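Local coordinates for N-acetylmuramoyl-L-alanine amidase (Peptoclostridium difficile, PDB 4RN7), which probably cleaves, as a zinc-dependent amidase of the Amidase_3 family, the bond between N-acetylmuramoyl groups and L-alanine in cell-wall peptidoglycan, at residues S21-R26 with S156-I161; A36-N41 with I162-Q167. All blocks are in the same frame, centred on the assembly; numbering follows the deposited sequence. Where two conformers were deposited one is given.

Interaction 1: residues S21-R26 with S156-I161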
loop_
_atom_site.group_PDB
_atom_site.type_symbol
_atom_site.label_atom_id
_atom_site.label_comp_id
_atom_site.label_asym_id
_atom_site.label_seq_id
_atom_site.Cartn_x
_atom_site.Cartn_y
_atom_site.Cartn_z
ATOM N N SER A 21 -10.058 4.492 -14.624
ATOM C CA SER A 21 -11.236 5.338 -14.416
ATOM C C SER A 21 -12.127 5.371 -15.650
ATOM O O SER A 21 -11.632 5.549 -16.765
ATOM C CB SER A 21 -10.815 6.767 -14.070
ATOM O OG SER A 21 -11.888 7.669 -14.285
ATOM N N LYS A 22 -13.432 5.214 -15.452
ATOM C CA LYS A 22 -14.403 5.259 -16.542
ATOM C C LYS A 22 -14.768 6.701 -16.866
ATOM O O LYS A 22 -15.383 6.986 -17.893
ATOM C CB LYS A 22 -15.665 4.487 -16.151
ATOM C CG LYS A 22 -15.792 3.104 -16.787
ATOM C CD LYS A 22 -16.989 2.344 -16.216
ATOM C CE LYS A 22 -17.241 1.038 -16.957
ATOM N N THR A 23 -14.372 7.604 -15.978
ATOM C CA THR A 23 -14.689 9.019 -16.096
ATOM C C THR A 23 -13.625 9.762 -16.896
ATOM O O THR A 23 -13.938 10.598 -17.746
ATOM C CB THR A 23 -14.762 9.679 -14.696
ATOM O OG1 THR A 23 -13.441 9.830 -14.159
ATOM C CG2 THR A 23 -15.594 8.837 -13.739
ATOM N N SER A 24 -12.365 9.429 -16.630
ATOM C CA SER A 24 -11.252 10.304 -16.961
ATOM C C SER A 24 -10.053 9.568 -17.552
ATOM O O SER A 24 -9.043 10.193 -17.883
ATOM C CB SER A 24 -10.808 11.020 -15.688
ATOM O OG SER A 24 -10.673 10.091 -14.625
ATOM N N ASN A 25 -10.165 8.249 -17.679
ATOM C CA ASN A 25 -9.053 7.422 -18.146
ATOM C C ASN A 25 -7.748 7.738 -17.424
ATOM O O ASN A 25 -6.732 8.059 -18.043
ATOM C CB ASN A 25 -8.896 7.511 -19.668
ATOM C CG ASN A 25 -10.067 6.879 -20.407
ATOM O OD1 ASN A 25 -10.548 5.810 -20.030
ATOM N ND2 ASN A 25 -10.533 7.541 -21.459
ATOM N N ARG A 26 -7.815 7.699 -16.099
ATOM C CA ARG A 26 -6.627 7.694 -15.273
ATOM C C ARG A 26 -6.401 6.244 -14.915
ATOM O O ARG A 26 -7.366 5.475 -14.831
ATOM C CB ARG A 26 -6.855 8.502 -14.002
ATOM C CG ARG A 26 -7.012 9.991 -14.238
ATOM C CD ARG A 26 -6.928 10.754 -12.928
ATOM N NE ARG A 26 -6.847 12.194 -13.145
ATOM C CZ ARG A 26 -7.901 13.000 -13.182
ATOM N NH1 ARG A 26 -9.119 12.508 -13.009
ATOM N NH2 ARG A 26 -7.742 14.299 -13.388
ATOM N N SER A 156 -16.556 9.858 -6.705
ATOM C CA SER A 156 -16.138 10.599 -5.507
ATOM C C SER A 156 -14.749 10.191 -4.979
ATOM O O SER A 156 -13.947 11.055 -4.592
ATOM C CB SER A 156 -17.193 10.490 -4.394
ATOM O OG SER A 156 -17.207 9.184 -3.832
ATOM N N GLU A 157 -14.447 8.890 -4.977
ATOM C CA GLU A 157 -13.193 8.401 -4.421
ATOM C C GLU A 157 -12.049 8.835 -5.325
ATOM O O GLU A 157 -10.970 9.201 -4.857
ATOM C CB GLU A 157 -13.190 6.874 -4.378
ATOM C CG GLU A 157 -14.175 6.247 -3.437
ATOM C CD GLU A 157 -13.649 6.211 -2.032
ATOM O OE1 GLU A 157 -12.898 5.263 -1.703
ATOM O OE2 GLU A 157 -13.986 7.136 -1.267
ATOM N N GLU A 158 -12.290 8.769 -6.629
ATOM C CA GLU A 158 -11.289 9.190 -7.600
ATOM C C GLU A 158 -10.893 10.659 -7.370
ATOM O O GLU A 158 -9.713 10.996 -7.437
ATOM C CB GLU A 158 -11.810 8.978 -9.020
ATOM C CG GLU A 158 -10.925 9.602 -10.095
ATOM C CD GLU A 158 -11.466 9.399 -11.492
ATOM O OE1 GLU A 158 -12.683 9.151 -11.629
ATOM O OE2 GLU A 158 -10.672 9.499 -12.448
ATOM N N GLN A 159 -11.859 11.519 -7.051
ATOM C CA GLN A 159 -11.545 12.932 -6.817
ATOM C C GLN A 159 -10.645 13.134 -5.601
ATOM O O GLN A 159 -9.881 14.102 -5.542
ATOM C CB GLN A 159 -12.813 13.773 -6.672
ATOM C CG GLN A 159 -13.574 13.962 -7.979
ATOM C CD GLN A 159 -12.719 14.580 -9.078
ATOM O OE1 GLN A 159 -12.076 15.612 -8.882
ATOM N NE2 GLN A 159 -12.725 13.957 -10.245
ATOM N N LYS A 160 -10.747 12.229 -4.629
ATOM C CA LYS A 160 -9.820 12.229 -3.493
ATOM C C LYS A 160 -8.471 11.644 -3.868
ATOM O O LYS A 160 -7.441 12.238 -3.579
ATOM C CB LYS A 160 -10.405 11.431 -2.323
ATOM C CG LYS A 160 -11.651 12.073 -1.713
ATOM C CD LYS A 160 -12.213 11.192 -0.617
ATOM C CE LYS A 160 -13.408 11.846 0.062
ATOM N NZ LYS A 160 -14.581 12.084 -0.846
ATOM N N ILE A 161 -8.486 10.461 -4.475
ATOM C CA ILE A 161 -7.257 9.742 -4.827
ATOM C C ILE A 161 -6.306 10.590 -5.671
ATOM O O ILE A 161 -5.081 10.505 -5.511
ATOM C CB ILE A 161 -7.589 8.427 -5.559
ATOM C CG1 ILE A 161 -8.322 7.469 -4.612
ATOM C CG2 ILE A 161 -6.313 7.730 -6.051
ATOM C CD1 ILE A 161 -9.063 6.327 -5.324
#
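Thr23 OG1 gives its proton to Glu158 OE1 at 2.7 Å, arriving on the syn side and 21° out of the carboxylate plane; the two side chains run antiparallel alongside one another, and Thr23 CG2 lies against the same oxygen, Glu158 OE1, at 3.6 Å. The other carboxylate oxygen is held less surely. The Arg26 chain crosses that of Glu158 at about a right angle, and its NH1 forms a long, weak salt bridge of 3.4 Å to Glu158 OE2, which sits at the edge of the guanidinium, in its plane, while the two flat groups stand nearly perpendicular, 86° apart. The modelled place of OE2 is less certain than that of OE1, because Ser24 OG is set too close to it. Glu158 reaches the loop by running straight out from its helix, with CG anti to the backbone N (chi1 170°) and the chain extended beyond. Ser21 OG accepts from the backbone N of Thr23 and of Ser24, both at 3.0 Å, and these two bonds close the turn within the loop. Glu158 also touches Leu152 in the loop before its helix. A single helix carboxylate thus fastens the loop leading from strand 4-10 to helix 28-44, close in sequence to the zinc ligand Glu28, and the loop itself folds as an ST turn and ST motif headed by Ser21.

Interaction 2: residues A36-N41 with I162-Q167; sequences AKKLAN and INEKYQ
Two hydrogen bonds, one to a carboxylate and one to an uncharged amide oxygen, converge on the ammonium of Lys38. The first is the salt bridge from Lys38 NZ to Glu164 OE1, 3.0 Å long, in which the nitrogen stands above the carboxylate plane, 52° out of it, and Glu164 OE2 stays farther off. Glu164 gets there by bending at chi2, and its side chain crosses that of Lys38 at about a right angle. The second bond runs from Lys38 NZ to Gln167 OE1 at 2.9 Å, with the donor in the carbonyl plane and a C=O...N angle of 159°. Lys38 itself is stretched as far as CE and then turns at its last torsion (chi4 56°), which brings NZ within bonding distance of both acceptors.

Apolar contact accompanies the polar one: Lys38 CD rests on Gln167 CB at 3.8 Å, so the aliphatic stem of the lysine covers the base of the glutamine, and it also touches Ala171 one turn further along helix 164-185.

Within 162-167, the helix start is fixed by a cap. Asn163 at the N-cap accepts at OD1 from Tyr166 N at 3.2 Å, in plane and on a lone pair, and more weakly from Lys165 N. The other end of the Gln167 amide is also engaged, because NE2 donates to the backbone O of Ile161 and to Gln34 OE1 on helix 28-44.

Gln167 therefore serves as acceptor toward the lysine and as donor toward Ile161 and Gln34, a division of roles that fixes which way its amide is flipped. Together with the anionic Glu164 it gives Lys38 a surrounding that probably favours the charged ammonium, and helices 28-44 and 164-185 are joined through one cationic side chain.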
loop_
_atom_site.group_PDB
_atom_site.type_symbol
_atom_site.label_atom_id
_atom_site.label_comp_id
_atom_site.label_asym_id
_atom_site.label_seq_id
_atom_site.Cartn_x
_atom_site.Cartn_y
_atom_site.Cartn_z
ATOM N N ALA A 36 2.881 6.003 -3.446
ATOM C CA ALA A 36 4.056 5.294 -2.951
ATOM C C ALA A 36 5.256 6.225 -2.824
ATOM O O ALA A 36 6.058 6.099 -1.894
ATOM C CB ALA A 36 4.404 4.128 -3.879
ATOM N N LYS A 37 5.399 7.144 -3.776
ATOM C CA LYS A 37 6.517 8.078 -3.741
ATOM C C LYS A 37 6.437 8.971 -2.512
ATOM O O LYS A 37 7.457 9.251 -1.879
ATOM C CB LYS A 37 6.579 8.915 -5.016
ATOM C CG LYS A 37 7.232 8.176 -6.181
ATOM C CD LYS A 37 7.277 9.039 -7.428
ATOM C CE LYS A 37 8.018 8.317 -8.550
ATOM N NZ LYS A 37 7.915 9.045 -9.848
ATOM N N LYS A 38 5.230 9.423 -2.176
ATOM C CA LYS A 38 5.048 10.236 -0.984
ATOM C C LYS A 38 5.359 9.422 0.264
ATOM O O LYS A 38 6.025 9.916 1.181
ATOM C CB LYS A 38 3.625 10.796 -0.921
ATOM C CG LYS A 38 3.377 11.915 -1.920
ATOM C CD LYS A 38 2.045 12.616 -1.631
ATOM C CE LYS A 38 1.780 13.731 -2.635
ATOM N NZ LYS A 38 1.820 13.223 -4.031
ATOM N N LEU A 39 4.882 8.177 0.295
ATOM C CA LEU A 39 5.148 7.286 1.420
ATOM C C LEU A 39 6.656 7.049 1.555
ATOM O O LEU A 39 7.210 7.184 2.651
ATOM C CB LEU A 39 4.398 5.964 1.243
ATOM C CG LEU A 39 4.653 4.826 2.234
ATOM C CD1 LEU A 39 4.433 5.315 3.654
ATOM C CD2 LEU A 39 3.734 3.641 1.920
ATOM N N ALA A 40 7.322 6.728 0.446
ATOM C CA ALA A 40 8.767 6.490 0.468
ATOM C C ALA A 40 9.556 7.702 0.963
ATOM O O ALA A 40 10.474 7.572 1.776
ATOM C CB ALA A 40 9.278 6.052 -0.915
ATOM N N ASN A 41 9.208 8.880 0.461
ATOM C CA ASN A 41 9.892 10.101 0.866
ATOM C C ASN A 41 9.739 10.378 2.355
ATOM O O ASN A 41 10.695 10.783 3.015
ATOM C CB ASN A 41 9.409 11.301 0.051
ATOM C CG ASN A 41 10.176 12.572 0.375
ATOM O OD1 ASN A 41 9.594 13.581 0.773
ATOM N ND2 ASN A 41 11.491 12.519 0.228
ATOM N N ILE A 162 -6.852 11.418 -6.558
ATOM C CA ILE A 162 -5.998 12.245 -7.429
ATOM C C ILE A 162 -5.459 13.504 -6.753
ATOM O O ILE A 162 -4.563 14.170 -7.281
ATOM C CB ILE A 162 -6.727 12.669 -8.723
ATOM C CG1 ILE A 162 -7.882 13.636 -8.423
ATOM C CG2 ILE A 162 -7.200 11.444 -9.480
ATOM C CD1 ILE A 162 -8.688 14.060 -9.662
ATOM N N ASN A 163 -6.011 13.827 -5.588
ATOM C CA ASN A 163 -5.701 15.083 -4.908
ATOM C C ASN A 163 -4.432 14.961 -4.074
ATOM O O ASN A 163 -4.283 14.028 -3.289
ATOM C CB ASN A 163 -6.874 15.476 -4.011
ATOM C CG ASN A 163 -6.697 16.835 -3.385
ATOM O OD1 ASN A 163 -5.959 16.991 -2.417
ATOM N ND2 ASN A 163 -7.393 17.825 -3.920
ATOM N N GLU A 164 -3.521 15.912 -4.251
ATOM C CA GLU A 164 -2.200 15.826 -3.654
ATOM C C GLU A 164 -2.241 15.934 -2.134
ATOM O O GLU A 164 -1.461 15.286 -1.437
ATOM C CB GLU A 164 -1.304 16.916 -4.243
ATOM C CG GLU A 164 -1.025 16.743 -5.735
ATOM C CD GLU A 164 0.234 15.937 -6.012
ATOM O OE1 GLU A 164 1.143 15.935 -5.153
ATOM O OE2 GLU A 164 0.317 15.313 -7.093
ATOM N N LYS A 165 -3.144 16.758 -1.617
ATOM C CA LYS A 165 -3.219 16.946 -0.176
ATOM C C LYS A 165 -3.796 15.689 0.467
ATOM O O LYS A 165 -3.402 15.301 1.565
ATOM C CB LYS A 165 -4.001 18.226 0.180
ATOM C CG LYS A 165 -3.078 19.456 0.350
ATOM C CD LYS A 165 -3.808 20.788 0.190
ATOM C CE LYS A 165 -2.844 21.966 0.320
ATOM N NZ LYS A 165 -2.403 22.198 1.729
ATOM N N TYR A 166 -4.695 15.026 -0.252
ATOM C CA TYR A 166 -5.253 13.772 0.207
ATOM C C TYR A 166 -4.180 12.683 0.159
ATOM O O TYR A 166 -4.062 11.875 1.077
ATOM C CB TYR A 166 -6.411 13.368 -0.685
ATOM C CG TYR A 166 -7.109 12.137 -0.208
ATOM C CD1 TYR A 166 -8.014 12.207 0.842
ATOM C CD2 TYR A 166 -6.866 10.901 -0.794
ATOM C CE1 TYR A 166 -8.661 11.089 1.292
ATOM C CE2 TYR A 166 -7.520 9.767 -0.346
ATOM C CZ TYR A 166 -8.412 9.874 0.694
ATOM O OH TYR A 166 -9.079 8.771 1.162
ATOM N N GLN A 167 -3.406 12.649 -0.914
ATOM C CA GLN A 167 -2.329 11.668 -0.989
ATOM C C GLN A 167 -1.342 11.881 0.155
ATOM O O GLN A 167 -0.816 10.923 0.716
ATOM C CB GLN A 167 -1.615 11.754 -2.334
ATOM C CG GLN A 167 -2.430 11.188 -3.498
ATOM C CD GLN A 167 -1.673 11.316 -4.805
ATOM O OE1 GLN A 167 -0.512 11.713 -4.817
ATOM N NE2 GLN A 167 -2.326 10.990 -5.909
#

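How the interactions relate
After strand 4-10 the chain enters the loop holding 21-26 and then helix 28-44 with 36-41; their partners come some 120 to 130 residues later, beyond most of the sheet. Interaction 1 closes its long loop at helix 155-161 and interaction 2 at the start of helix 164-185, so the two closures cross rather than nest. Their centres lie 16 Å apart, yet they meet where the two late helices follow each other: Arg26 CD, from interaction 1, packs on Ile162 CG2, from interaction 2, at 3.5 Å. The early loop and helix are thereby tied to the consecutive C-terminal helices of the amidase domain.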